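Local coordinates for protein putative nucleotide sugar epimerase/ dehydratase (Bordetella bronchiseptica, PDB 2Q1S) that binds NADH in a Rossmann fold and probably acts as a nucleotide-sugar epimerase or dehydratase in the biosynthesis of lipopolysaccharide O-antigen, at residues Thr129-Tyr134 with Val193-Gln198; Phe187-Ser192 with Thr203-Phe208; Tyr212-Ile217 with Ile351-Ala356. All blocks are in the same frame, centred on the assembly; numbering follows the deposited sequence.

Interaction 1 (Thr129-Tyr134 with Val193-Gln198)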
# COMPACT_ATOMS: atom_id res chain seq x y z
N THR A 129 9.70 -4.14 -1.11
CA THR A 129 10.68 -4.82 -0.23
C THR A 129 9.92 -5.67 0.81
O THR A 129 10.19 -6.87 0.97
CB THR A 129 11.47 -3.73 0.53
OG1 THR A 129 10.55 -2.71 0.97
CG2 THR A 129 12.54 -3.15 -0.34
N THR A 130 8.97 -5.07 1.53
CA THR A 130 8.25 -5.77 2.57
C THR A 130 7.43 -6.94 2.03
O THR A 130 7.44 -8.06 2.58
CB THR A 130 7.34 -4.80 3.33
OG1 THR A 130 8.15 -3.69 3.76
CG2 THR A 130 6.70 -5.48 4.54
N LEU A 131 6.70 -6.69 0.94
CA LEU A 131 5.84 -7.73 0.37
C LEU A 131 6.68 -8.95 -0.08
O LEU A 131 6.31 -10.09 0.23
CB LEU A 131 5.06 -7.12 -0.83
CG LEU A 131 4.12 -8.17 -1.43
CD1 LEU A 131 3.10 -8.67 -0.42
CD2 LEU A 131 3.44 -7.53 -2.67
N LYS A 132 7.74 -8.71 -0.85
CA LYS A 132 8.53 -9.83 -1.39
C LYS A 132 9.24 -10.58 -0.26
O LYS A 132 9.35 -11.80 -0.30
CB LYS A 132 9.49 -9.38 -2.46
CG LYS A 132 8.71 -8.83 -3.68
CD LYS A 132 9.62 -8.56 -4.87
CE LYS A 132 10.08 -9.81 -5.63
NZ LYS A 132 10.89 -9.50 -6.83
N LEU A 133 9.70 -9.84 0.74
CA LEU A 133 10.35 -10.49 1.88
C LEU A 133 9.36 -11.40 2.57
O LEU A 133 9.63 -12.60 2.83
CB LEU A 133 10.90 -9.41 2.83
CG LEU A 133 11.53 -10.03 4.11
CD1 LEU A 133 12.76 -10.90 3.86
CD2 LEU A 133 11.83 -8.91 5.09
N TYR A 134 8.19 -10.86 2.94
CA TYR A 134 7.20 -11.62 3.68
C TYR A 134 6.72 -12.83 2.88
O TYR A 134 6.49 -13.92 3.43
CB TYR A 134 6.03 -10.71 4.03
CG TYR A 134 6.31 -9.73 5.16
CD1 TYR A 134 7.60 -9.63 5.74
CD2 TYR A 134 5.30 -8.91 5.65
CE1 TYR A 134 7.83 -8.75 6.80
CE2 TYR A 134 5.50 -8.02 6.68
CZ TYR A 134 6.78 -7.92 7.26
OH TYR A 134 6.99 -7.04 8.30
N VAL A 193 0.35 -7.18 9.33
CA VAL A 193 -0.87 -7.71 9.91
C VAL A 193 -1.43 -8.88 9.06
O VAL A 193 -1.81 -9.94 9.60
CB VAL A 193 -1.92 -6.59 10.12
CG1 VAL A 193 -3.29 -7.16 10.50
CG2 VAL A 193 -1.42 -5.59 11.21
N TYR A 194 -1.45 -8.69 7.74
CA TYR A 194 -1.98 -9.74 6.86
C TYR A 194 -1.20 -11.04 6.90
O TYR A 194 -1.76 -12.13 7.05
CB TYR A 194 -2.02 -9.26 5.42
CG TYR A 194 -2.39 -10.37 4.46
CD1 TYR A 194 -3.71 -10.77 4.30
CD2 TYR A 194 -1.39 -11.03 3.72
CE1 TYR A 194 -4.04 -11.84 3.45
CE2 TYR A 194 -1.70 -12.09 2.86
CZ TYR A 194 -3.03 -12.48 2.74
OH TYR A 194 -3.39 -13.51 1.91
N TYR A 195 0.12 -10.95 6.80
CA TYR A 195 0.92 -12.18 6.80
C TYR A 195 0.86 -12.90 8.14
O TYR A 195 0.98 -14.15 8.18
CB TYR A 195 2.36 -11.87 6.37
CG TYR A 195 2.49 -11.88 4.87
CD1 TYR A 195 2.22 -10.73 4.13
CD2 TYR A 195 2.81 -13.06 4.19
CE1 TYR A 195 2.31 -10.74 2.73
CE2 TYR A 195 2.89 -13.06 2.82
CZ TYR A 195 2.65 -11.90 2.09
OH TYR A 195 2.71 -12.00 0.72
N HIS A 196 0.68 -12.16 9.24
CA HIS A 196 0.47 -12.79 10.54
C HIS A 196 -0.90 -13.55 10.59
O HIS A 196 -0.96 -14.71 11.00
CB HIS A 196 0.59 -11.80 11.70
CG HIS A 196 0.13 -12.37 13.00
ND1 HIS A 196 -1.11 -12.11 13.54
CD2 HIS A 196 0.71 -13.28 13.83
CE1 HIS A 196 -1.25 -12.79 14.67
NE2 HIS A 196 -0.15 -13.51 14.86
N LYS A 197 -1.96 -12.89 10.14
CA LYS A 197 -3.33 -13.48 10.24
C LYS A 197 -3.43 -14.67 9.27
O LYS A 197 -3.96 -15.74 9.60
CB LYS A 197 -4.37 -12.41 9.88
CG LYS A 197 -5.81 -12.82 10.01
N GLN A 198 -2.90 -14.48 8.05
CA GLN A 198 -3.10 -15.50 7.01
C GLN A 198 -2.10 -16.66 7.07
O GLN A 198 -2.47 -17.83 6.81
CB GLN A 198 -3.07 -14.82 5.64
CG GLN A 198 -3.45 -15.76 4.48
CD GLN A 198 -4.92 -16.16 4.45
OE1 GLN A 198 -5.30 -17.13 3.78
NE2 GLN A 198 -5.76 -15.39 5.15
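Two helices of the Rossmann domain, 128-137 and 180-199, meet here through a tyrosine pair, Tyr134 on the first and Tyr195 on the second. The CA atoms of the two residues are 7.0 Å apart, and both CA-CB bonds are directed at the facing helix. Tyr134 CB sits almost exactly over the middle of the Tyr195 ring, 3.7 Å from its centroid and only 7° off the ring normal, a CH-pi contact. The Tyr134 ring then continues past that face and turns an edge to it. With centroids 5.7 Å apart and planes at 68°, the pair is an offset edge-to-face arrangement, and CD2 of Tyr134 is 3.9 Å from CD1 of Tyr195. With CG anti to the carbonyl carbon (chi1 -75°), the Tyr134 ring swings past the Tyr195 face instead of lying flat on it.

Helix 180-199 is the one that carries Tyr181 and Lys185, both of which bind the cofactor; Tyr195 lies further along it. Leu131, one turn before Tyr134, reaches the phenol end of Tyr195 with its CD1 methyl, 3.5 Å from the OH and near the ring plane, so the leucine borders the ring edge while Tyr134 covers a face.

Neither hydroxyl is hydrogen-bonded to the facing segment: that of Tyr195 pairs with Glu135, that of Tyr134 with Ser192. His123 and Pro119 of the second subunit pack on Leu131 and Tyr195 respectively, placing this buried contact beside the subunit interface.

Interaction 2 (Phe187-Ser192 with Thr203-Phe208). With NAI (1,4-dihydronicotinamide adenine dinucleotide), chain B.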
# COMPACT_ATOMS: atom_id res chain seq x y z
N PHE A 187 1.96 0.91 4.54
CA PHE A 187 1.63 -0.28 3.76
C PHE A 187 2.34 -1.50 4.36
O PHE A 187 1.79 -2.61 4.39
CB PHE A 187 2.03 -0.12 2.29
CG PHE A 187 1.25 0.95 1.52
CD1 PHE A 187 0.11 1.57 2.06
CD2 PHE A 187 1.64 1.30 0.23
CE1 PHE A 187 -0.59 2.53 1.32
CE2 PHE A 187 0.92 2.29 -0.50
CZ PHE A 187 -0.17 2.86 0.07
N GLY A 188 3.58 -1.29 4.85
CA GLY A 188 4.31 -2.40 5.46
C GLY A 188 3.63 -2.84 6.77
O GLY A 188 3.72 -4.03 7.14
N GLU A 189 2.94 -1.93 7.47
CA GLU A 189 2.10 -2.36 8.61
C GLU A 189 0.92 -3.23 8.17
O GLU A 189 0.66 -4.28 8.77
CB GLU A 189 1.63 -1.21 9.46
CG GLU A 189 2.77 -0.46 10.23
CD GLU A 189 2.27 0.21 11.50
OE1 GLU A 189 1.44 -0.36 12.21
OE2 GLU A 189 2.76 1.35 11.72
N PHE A 190 0.24 -2.82 7.08
CA PHE A 190 -0.83 -3.64 6.50
C PHE A 190 -0.29 -5.04 6.20
O PHE A 190 -0.92 -6.05 6.56
CB PHE A 190 -1.40 -3.02 5.21
CG PHE A 190 -2.45 -1.96 5.43
CD1 PHE A 190 -3.79 -2.32 5.49
CD2 PHE A 190 -2.12 -0.61 5.44
CE1 PHE A 190 -4.80 -1.32 5.66
CE2 PHE A 190 -3.10 0.39 5.63
CZ PHE A 190 -4.44 0.02 5.70
N TYR A 191 0.85 -5.12 5.51
CA TYR A 191 1.41 -6.42 5.16
C TYR A 191 1.74 -7.23 6.40
O TYR A 191 1.57 -8.46 6.44
CB TYR A 191 2.69 -6.28 4.33
CG TYR A 191 2.50 -5.67 2.94
CD1 TYR A 191 1.37 -5.92 2.16
CD2 TYR A 191 3.50 -4.86 2.37
CE1 TYR A 191 1.26 -5.38 0.87
CE2 TYR A 191 3.39 -4.31 1.14
CZ TYR A 191 2.28 -4.56 0.33
OH TYR A 191 2.25 -4.01 -0.96
N SER A 192 2.28 -6.54 7.41
CA SER A 192 2.67 -7.23 8.63
C SER A 192 1.47 -7.88 9.31
O SER A 192 1.55 -9.01 9.85
CB SER A 192 3.35 -6.22 9.57
OG SER A 192 4.59 -5.79 9.07
N THR A 203 5.05 -11.48 13.04
CA THR A 203 5.49 -10.09 12.84
C THR A 203 5.25 -9.23 14.08
O THR A 203 4.27 -9.42 14.82
CB THR A 203 4.74 -9.44 11.69
OG1 THR A 203 3.33 -9.41 11.98
CG2 THR A 203 5.03 -10.18 10.38
N VAL A 204 6.19 -8.28 14.30
CA VAL A 204 5.99 -7.26 15.34
C VAL A 204 6.38 -5.93 14.67
O VAL A 204 7.44 -5.86 14.07
CB VAL A 204 6.90 -7.51 16.54
CG1 VAL A 204 6.70 -6.39 17.56
CG2 VAL A 204 6.58 -8.84 17.14
N ARG A 205 5.49 -4.94 14.74
CA ARG A 205 5.74 -3.64 14.14
C ARG A 205 6.30 -2.77 15.26
O ARG A 205 5.70 -2.66 16.32
CB ARG A 205 4.42 -3.06 13.62
CG ARG A 205 3.89 -3.90 12.41
CD ARG A 205 2.36 -3.63 12.28
NE ARG A 205 1.54 -4.34 13.24
CZ ARG A 205 0.42 -3.85 13.78
NH1 ARG A 205 0.08 -2.60 13.49
NH2 ARG A 205 -0.29 -4.57 14.61
N ALA A 206 7.46 -2.15 14.99
CA ALA A 206 8.11 -1.26 15.97
C ALA A 206 8.03 0.15 15.41
O ALA A 206 8.66 0.42 14.43
CB ALA A 206 9.59 -1.68 16.18
N ARG A 207 7.22 1.02 16.03
CA ARG A 207 7.04 2.40 15.55
C ARG A 207 8.01 3.32 16.30
O ARG A 207 8.02 3.35 17.52
CB ARG A 207 5.61 2.85 15.87
CG ARG A 207 4.57 2.19 14.97
CD ARG A 207 3.16 2.67 15.36
NE ARG A 207 2.17 1.98 14.54
CZ ARG A 207 0.89 1.78 14.92
NH1 ARG A 207 0.43 2.25 16.08
NH2 ARG A 207 0.05 1.12 14.11
N PHE A 208 8.81 4.04 15.54
CA PHE A 208 9.66 5.01 16.22
C PHE A 208 9.81 6.26 15.37
O PHE A 208 9.29 6.34 14.27
CB PHE A 208 10.97 4.37 16.70
CG PHE A 208 11.71 3.57 15.64
CD1 PHE A 208 12.57 4.20 14.80
CD2 PHE A 208 11.60 2.17 15.58
CE1 PHE A 208 13.29 3.51 13.83
CE2 PHE A 208 12.32 1.44 14.62
CZ PHE A 208 13.20 2.13 13.73
PA NAI B . 18.89 4.22 6.40
O1A NAI B . 18.58 4.80 5.07
O2A NAI B . 20.27 4.50 7.04
O5B NAI B . 18.63 2.70 6.44
C5B NAI B . 17.87 1.97 5.47
C4B NAI B . 18.72 0.91 4.80
O4B NAI B . 17.93 0.25 3.82
C3B NAI B . 19.94 1.54 4.06
O3B NAI B . 21.15 0.88 4.46
C2B NAI B . 19.64 1.23 2.60
O2B NAI B . 20.79 1.01 1.72
C1B NAI B . 18.81 -0.05 2.71
N9A NAI B . 18.03 -0.37 1.53
C8A NAI B . 17.35 0.50 0.72
N7A NAI B . 16.72 -0.19 -0.23
C5A NAI B . 16.95 -1.52 -0.06
C6A NAI B . 16.58 -2.78 -0.72
N6A NAI B . 15.79 -2.83 -1.80
N1A NAI B . 17.04 -3.96 -0.22
C2A NAI B . 17.84 -3.93 0.88
N3A NAI B . 18.24 -2.85 1.56
C4A NAI B . 17.81 -1.60 1.14
O3 NAI B . 17.76 4.84 7.35
PN NAI B . 17.43 4.51 8.91
O1N NAI B . 17.12 5.75 9.60
O2N NAI B . 18.48 3.54 9.37
O5D NAI B . 16.06 3.62 8.74
C5D NAI B . 15.97 2.27 9.21
C4D NAI B . 14.48 1.93 9.32
O4D NAI B . 13.90 2.73 10.33
C3D NAI B . 13.70 2.30 8.06
O3D NAI B . 12.75 1.24 7.83
C2D NAI B . 13.02 3.59 8.41
O2D NAI B . 11.81 3.78 7.63
C1D NAI B . 12.71 3.41 9.87
N1N NAI B . 12.55 4.64 10.59
C2N NAI B . 13.60 5.46 10.90
C3N NAI B . 13.40 6.64 11.63
C7N NAI B . 14.56 7.57 11.97
O7N NAI B . 14.31 8.57 12.63
N7N NAI B . 15.79 7.21 11.55
C4N NAI B . 12.11 6.97 12.11
C5N NAI B . 11.04 6.07 11.80
C6N NAI B . 11.30 4.91 11.07
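A single carboxylate, that of Glu189 on helix 180-199, is held by two arginines that project from the same strand, Arg205 and Arg207. Arg207 grips it side-on: NE donates to Glu189 OE2 at 2.9 Å in a nearly straight bond, and NH2 donates to Glu189 OE1 at 2.8 Å. Both bonds arrive on the syn side of the carboxylate, although its plane is turned 38° from the guanidinium. Arg205 adds a third bond, from NH1 to Glu189 OE1 at 2.9 Å, which meets the oxygen nearly along its C-O bond direction and lies in the guanidinium plane. OE1 therefore accepts from both arginines. The two arginine side chains arrive differently: Arg207 stays extended from CG to NE, whereas Arg205 bends at its third torsion (chi3 -78°), which brings NH1 round to the acid.

Helix and strand run nearly antiparallel, and the axes of 187-192 and 203-208 come within 9.0 Å at 155°, as expected where a helix of a Rossmann fold packs on the sheet and leads into the next parallel strand, here 203-212. Near the start of that strand, Thr203 OG1 donates to Ser192 O at 2.8 Å, well above the carbonyl plane. Between this bond and the salt bridges, Ser192 CB rests 3.7 Å from Arg205 CG, and Ser192 OG turns back to Gly188 O within the helix.

Asp170 forms salt bridges with both arginines, probably balancing part of their positive charge. Toward the other end of the strand segment, Phe208 belongs to the NADH pocket; CE1 of its ring is 3.5 Å from N1N of the dihydronicotinamide.

Interaction 3 (Tyr212-Ile217 with Ile351-Ala356)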
# COMPACT_ATOMS: atom_id res chain seq x y z
N TYR A 212 18.51 9.42 16.49
CA TYR A 212 19.75 10.12 16.18
C TYR A 212 20.89 9.35 16.87
O TYR A 212 20.63 8.58 17.81
CB TYR A 212 19.70 11.58 16.67
CG TYR A 212 19.76 11.65 18.17
CD1 TYR A 212 18.63 11.38 18.93
CD2 TYR A 212 20.97 11.90 18.83
CE1 TYR A 212 18.68 11.40 20.34
CE2 TYR A 212 21.05 11.93 20.22
CZ TYR A 212 19.91 11.68 20.98
OH TYR A 212 19.97 11.69 22.36
N GLY A 213 22.10 9.53 16.38
CA GLY A 213 23.26 8.97 17.07
C GLY A 213 24.43 8.62 16.17
O GLY A 213 24.45 8.96 14.98
N PRO A 214 25.43 7.93 16.74
CA PRO A 214 26.56 7.51 15.90
C PRO A 214 26.12 6.62 14.73
O PRO A 214 25.15 5.85 14.87
CB PRO A 214 27.44 6.71 16.87
CG PRO A 214 26.98 7.09 18.25
CD PRO A 214 25.55 7.49 18.14
N GLY A 215 26.81 6.74 13.60
CA GLY A 215 26.56 5.84 12.48
C GLY A 215 25.64 6.40 11.40
O GLY A 215 25.56 5.81 10.33
N GLU A 216 25.00 7.54 11.67
CA GLU A 216 24.27 8.27 10.63
C GLU A 216 25.22 9.22 9.96
O GLU A 216 25.70 10.18 10.59
CB GLU A 216 23.07 9.06 11.19
CG GLU A 216 22.31 9.75 10.06
CD GLU A 216 20.98 10.35 10.43
OE1 GLU A 216 20.70 10.60 11.63
OE2 GLU A 216 20.19 10.59 9.49
N ILE A 217 25.53 8.92 8.69
CA ILE A 217 26.54 9.65 7.92
C ILE A 217 25.85 10.54 6.90
O ILE A 217 25.18 10.04 5.99
CB ILE A 217 27.49 8.66 7.19
CG1 ILE A 217 28.21 7.75 8.20
CG2 ILE A 217 28.47 9.43 6.25
CD1 ILE A 217 28.91 6.48 7.60
N ILE A 351 28.21 13.51 19.00
CA ILE A 351 29.23 14.50 18.67
C ILE A 351 30.63 13.87 18.78
O ILE A 351 31.47 14.05 17.90
CB ILE A 351 29.06 15.74 19.58
CG1 ILE A 351 27.75 16.48 19.25
CG2 ILE A 351 30.31 16.70 19.50
CD1 ILE A 351 27.16 17.30 20.40
N GLU A 352 30.87 13.08 19.83
CA GLU A 352 32.18 12.42 19.96
C GLU A 352 32.46 11.58 18.73
O GLU A 352 33.51 11.69 18.12
CB GLU A 352 32.25 11.58 21.24
CG GLU A 352 32.27 12.40 22.50
N TRP A 353 31.47 10.77 18.31
CA TRP A 353 31.65 9.93 17.14
C TRP A 353 31.85 10.75 15.86
O TRP A 353 32.68 10.40 15.00
CB TRP A 353 30.46 8.96 16.98
CG TRP A 353 30.50 8.19 15.68
CD1 TRP A 353 31.12 6.98 15.45
CD2 TRP A 353 29.86 8.56 14.45
NE1 TRP A 353 30.88 6.58 14.14
CE2 TRP A 353 30.15 7.55 13.50
CE3 TRP A 353 29.08 9.66 14.05
CZ2 TRP A 353 29.67 7.59 12.16
CZ3 TRP A 353 28.60 9.71 12.71
CH2 TRP A 353 28.94 8.69 11.79
N THR A 354 31.08 11.82 15.71
CA THR A 354 31.17 12.66 14.51
C THR A 354 32.56 13.32 14.40
O THR A 354 33.16 13.34 13.32
CB THR A 354 30.05 13.71 14.49
OG1 THR A 354 28.80 13.06 14.77
CG2 THR A 354 29.99 14.44 13.13
N LYS A 355 33.06 13.83 15.52
CA LYS A 355 34.41 14.40 15.56
C LYS A 355 35.47 13.39 15.13
O LYS A 355 36.31 13.69 14.28
CB LYS A 355 34.74 14.90 16.97
CG LYS A 355 34.01 16.14 17.39
CD LYS A 355 34.43 16.59 18.79
CE LYS A 355 35.84 17.11 18.79
N ALA A 356 35.40 12.19 15.69
CA ALA A 356 36.39 11.15 15.41
C ALA A 356 36.37 10.73 13.94
O ALA A 356 37.39 10.32 13.40
CB ALA A 356 36.16 9.95 16.32
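Trp353 of helix 343-356 lays one face of its indole over the backbone of the loop at Pro214 and Gly215. Its CG is anti to the backbone N (chi1 173°), carrying the ring out from the helix toward the loop. Pro214 CB stands over the five-membered ring, 3.9 Å from its centroid and 23° off the normal, with its closest ring atom, Trp353 CG, at 3.6 Å. Over the six-membered ring lies Gly215, whose CA is 4.0 Å from that centroid. Gly215 N comes nearer still, 3.3 Å from Trp353 CZ2, on the same face as the proline. Glu216 O is 3.6 Å from Trp353 CZ3. The edge is met by Ile217, whose CG1 lies near the ring plane, 3.8 Å from Trp353 CH2.

The loop takes this form because Gly213 to Glu216 make a type II beta turn with Pro214 and Gly215 at its corners. At Gly215 the positive phi, 98°, would press a CB against the preceding carbonyl oxygen, so the absence of a side chain suits the turn.

Strand 203-212 of the Rossmann sheet leads into this turn, and the contact joins it to a helix near the C-terminal end of the chain. Ile361 of helix 358-366 also packs on Trp353. The CA-CB bond of Glu216 points away from the helix, and its carboxylate salt-bridges Arg232, an NADH-binding residue.

CH-pi and apolar contacts are joined by van der Waals contact of two polar backbone atoms; with no cross hydrogen bond, the contact depends on close fit of indole face to Pro214-Gly215 backbone.

How the interactions relate
Interactions 1 and 2 share helix 180-199 and touch directly: His196 CB packs on Thr203 OG1, Leu131 on Tyr191, and Val193 on Arg205. The helix thus uses different residues for an aromatic contact with helix 128-137 and for a charged one with strand 203-212, both buried and both beside the second subunit. Interaction 3 lies across the centre of the chain, about 34 Å and 28 Å from the centres of interactions 1 and 2. It is linked to interaction 2 through strand 203-212, whose end runs into its turn. Partly exposed at Pro214 and Trp353, it touches no other chain and relies on indole packing rather than salt bridges.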